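PDB 5U7E: dihydroneopterin triphosphate diphosphatase from Escherichia coli O157:H7, which probably hydrolyses dihydroneopterin triphosphate to the monophosphate and pyrophosphate in folate biosynthesis, and can also cleave nucleoside triphosphates, with a preference for dATP. Local coordinates for residues Glu68-Ile73 / Phe103-Pro108. Sequence-based numbering, arbitrary orientation.
Sequences EQLTLI and FCLALP
Ile73 and Cys104 face each other as an antiparallel hydrogen-bonded pair where the outermost strand 72-82 joins strand 97-107 in the mixed sheet of the Nudix fold. Ile73 N gives its hydrogen to Cys104 O at 2.8 Å, and Cys104 N returns one to Ile73 O at 2.9 Å. Ile73 O also receives a CA-H contact from Phe103. The CB atoms of Ile73 and Cys104 sit abreast, 4.1 Å apart, on one face of the sheet.

Leu72 and Leu105 point to the other face. Leu72 has CG anti to its backbone N (chi1 180°), and with chi2 at 67° its CD1 lies 3.7 Å from Phe103 CB, while CG and CD2 lean obliquely on the ring at Phe103 CD2. Helix 49-60, carrying the putative magnesium ligand Glu56, covers this patch: Ala53 touches both Leu72 and Phe103.

On the Thr71 side of Leu72 the backbones splay apart, and two waters take the place of direct bonds. One donates to Thr71 O and accepts from Ala106 N; the second accepts from Thr71 N and donates to Ala106 O, so the ladder continues through solvent. Leucines bridge the widened gap alongside. Leu105, also with CG anti to N (chi1 179°), brings CD1 to 3.9 Å from Leu70 CB. Leu70 and Leu107, both touched by Ile63, cross at an angle; there the two side chains meet through methyls, Leu70 CD1 packing 3.6 Å from Leu107 CD2.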
loop_
_atom_site.group_PDB
_atom_site.type_symbol
_atom_site.label_atom_id
_atom_site.label_comp_id
_atom_site.label_asym_id
_atom_site.label_seq_id
_atom_site.Cartn_x
_atom_site.Cartn_y
_atom_site.Cartn_z
ATOM N N GLU A 68 -10.615 15.378 3.047
ATOM C CA GLU A 68 -10.343 15.960 1.740
ATOM C C GLU A 68 -11.351 15.544 0.679
ATOM O O GLU A 68 -11.189 15.926 -0.485
ATOM C CB GLU A 68 -8.936 15.579 1.269
ATOM C CG GLU A 68 -7.822 15.995 2.211
ATOM C CD GLU A 68 -6.454 15.784 1.599
ATOM O OE1 GLU A 68 -6.355 15.805 0.354
ATOM O OE2 GLU A 68 -5.483 15.591 2.357
ATOM N N GLN A 69 -12.372 14.767 1.035
ATOM C CA GLN A 69 -13.360 14.319 0.056
ATOM C C GLN A 69 -12.690 13.610 -1.117
ATOM O O GLN A 69 -13.145 13.696 -2.260
ATOM C CB GLN A 69 -14.213 15.488 -0.443
ATOM C CG GLN A 69 -15.053 16.152 0.631
ATOM C CD GLN A 69 -15.842 17.333 0.101
ATOM O OE1 GLN A 69 -16.287 17.336 -1.049
ATOM N NE2 GLN A 69 -16.014 18.347 0.938
ATOM N N LEU A 70 -11.584 12.926 -0.843
ATOM C CA LEU A 70 -10.975 12.075 -1.849
ATOM C C LEU A 70 -11.803 10.804 -2.014
ATOM O O LEU A 70 -12.701 10.506 -1.222
ATOM C CB LEU A 70 -9.534 11.737 -1.467
ATOM C CG LEU A 70 -8.578 12.926 -1.356
ATOM C CD1 LEU A 70 -7.228 12.476 -0.825
ATOM C CD2 LEU A 70 -8.425 13.617 -2.702
ATOM N N THR A 71 -11.496 10.047 -3.061
ATOM C CA THR A 71 -12.241 8.838 -3.390
ATOM C C THR A 71 -11.285 7.654 -3.369
ATOM O O THR A 71 -10.398 7.550 -4.224
ATOM C CB THR A 71 -12.924 8.966 -4.750
ATOM O OG1 THR A 71 -13.758 10.130 -4.755
ATOM C CG2 THR A 71 -13.775 7.738 -5.028
ATOM N N LEU A 72 -11.464 6.768 -2.395
ATOM C CA LEU A 72 -10.699 5.529 -2.330
ATOM C C LEU A 72 -11.383 4.500 -3.221
ATOM O O LEU A 72 -12.505 4.068 -2.936
ATOM C CB LEU A 72 -10.599 5.038 -0.890
ATOM C CG LEU A 72 -9.823 3.738 -0.676
ATOM C CD1 LEU A 72 -8.347 3.938 -0.986
ATOM C CD2 LEU A 72 -10.017 3.232 0.745
ATOM N N ILE A 73 -10.718 4.114 -4.303
ATOM C CA ILE A 73 -11.297 3.200 -5.282
ATOM C C ILE A 73 -11.040 1.767 -4.833
ATOM O O ILE A 73 -9.889 1.362 -4.642
ATOM C CB ILE A 73 -10.724 3.447 -6.683
ATOM C CG1 ILE A 73 -11.083 4.856 -7.162
ATOM C CG2 ILE A 73 -11.242 2.398 -7.658
ATOM C CD1 ILE A 73 -10.562 5.183 -8.542
ATOM N N PHE A 103 -6.611 -1.355 -3.428
ATOM C CA PHE A 103 -7.333 -0.095 -3.530
ATOM C C PHE A 103 -6.457 0.909 -4.263
ATOM O O PHE A 103 -5.233 0.766 -4.322
ATOM C CB PHE A 103 -7.720 0.461 -2.153
ATOM C CG PHE A 103 -8.691 -0.399 -1.404
ATOM C CD1 PHE A 103 -8.248 -1.483 -0.665
ATOM C CD2 PHE A 103 -10.047 -0.121 -1.433
ATOM C CE1 PHE A 103 -9.142 -2.278 0.028
ATOM C CE2 PHE A 103 -10.947 -0.913 -0.744
ATOM C CZ PHE A 103 -10.495 -1.990 -0.013
ATOM N N CYS A 104 -7.097 1.934 -4.822
ATOM C CA CYS A 104 -6.395 3.022 -5.486
ATOM C C CYS A 104 -6.845 4.354 -4.904
ATOM O O CYS A 104 -7.993 4.509 -4.479
ATOM C CB CYS A 104 -6.631 3.009 -7.002
ATOM S SG CYS A 104 -5.676 1.759 -7.886
ATOM N N LEU A 105 -5.924 5.318 -4.888
ATOM C CA LEU A 105 -6.201 6.657 -4.373
ATOM C C LEU A 105 -5.510 7.668 -5.276
ATOM O O LEU A 105 -4.287 7.826 -5.211
ATOM C CB LEU A 105 -5.732 6.809 -2.927
ATOM C CG LEU A 105 -5.956 8.194 -2.315
ATOM C CD1 LEU A 105 -7.437 8.546 -2.300
ATOM C CD2 LEU A 105 -5.364 8.272 -0.917
ATOM N N ALA A 106 -6.292 8.357 -6.104
ATOM C CA ALA A 106 -5.763 9.313 -7.069
ATOM C C ALA A 106 -5.778 10.705 -6.451
ATOM O O ALA A 106 -6.847 11.286 -6.234
ATOM C CB ALA A 106 -6.577 9.279 -8.360
ATOM N N LEU A 107 -4.597 11.238 -6.165
ATOM C CA LEU A 107 -4.514 12.601 -5.670
ATOM C C LEU A 107 -4.522 13.582 -6.840
ATOM O O LEU A 107 -4.009 13.276 -7.920
ATOM C CB LEU A 107 -3.250 12.794 -4.842
ATOM C CG LEU A 107 -3.044 11.819 -3.681
ATOM C CD1 LEU A 107 -1.800 12.190 -2.891
ATOM C CD2 LEU A 107 -4.269 11.786 -2.780
ATOM N N PRO A 108 -5.099 14.773 -6.651
ATOM C CA PRO A 108 -5.144 15.733 -7.766
ATOM C C PRO A 108 -3.769 16.078 -8.297
ATOM O O PRO A 108 -3.591 16.227 -9.513
ATOM C CB PRO A 108 -5.847 16.951 -7.149
ATOM C CG PRO A 108 -5.620 16.816 -5.677
ATOM C CD PRO A 108 -5.633 15.342 -5.402
HETATM O O HOH W 1 -9.204 7.814 -6.488
HETATM O O HOH W 2 -9.516 10.742 -4.924
#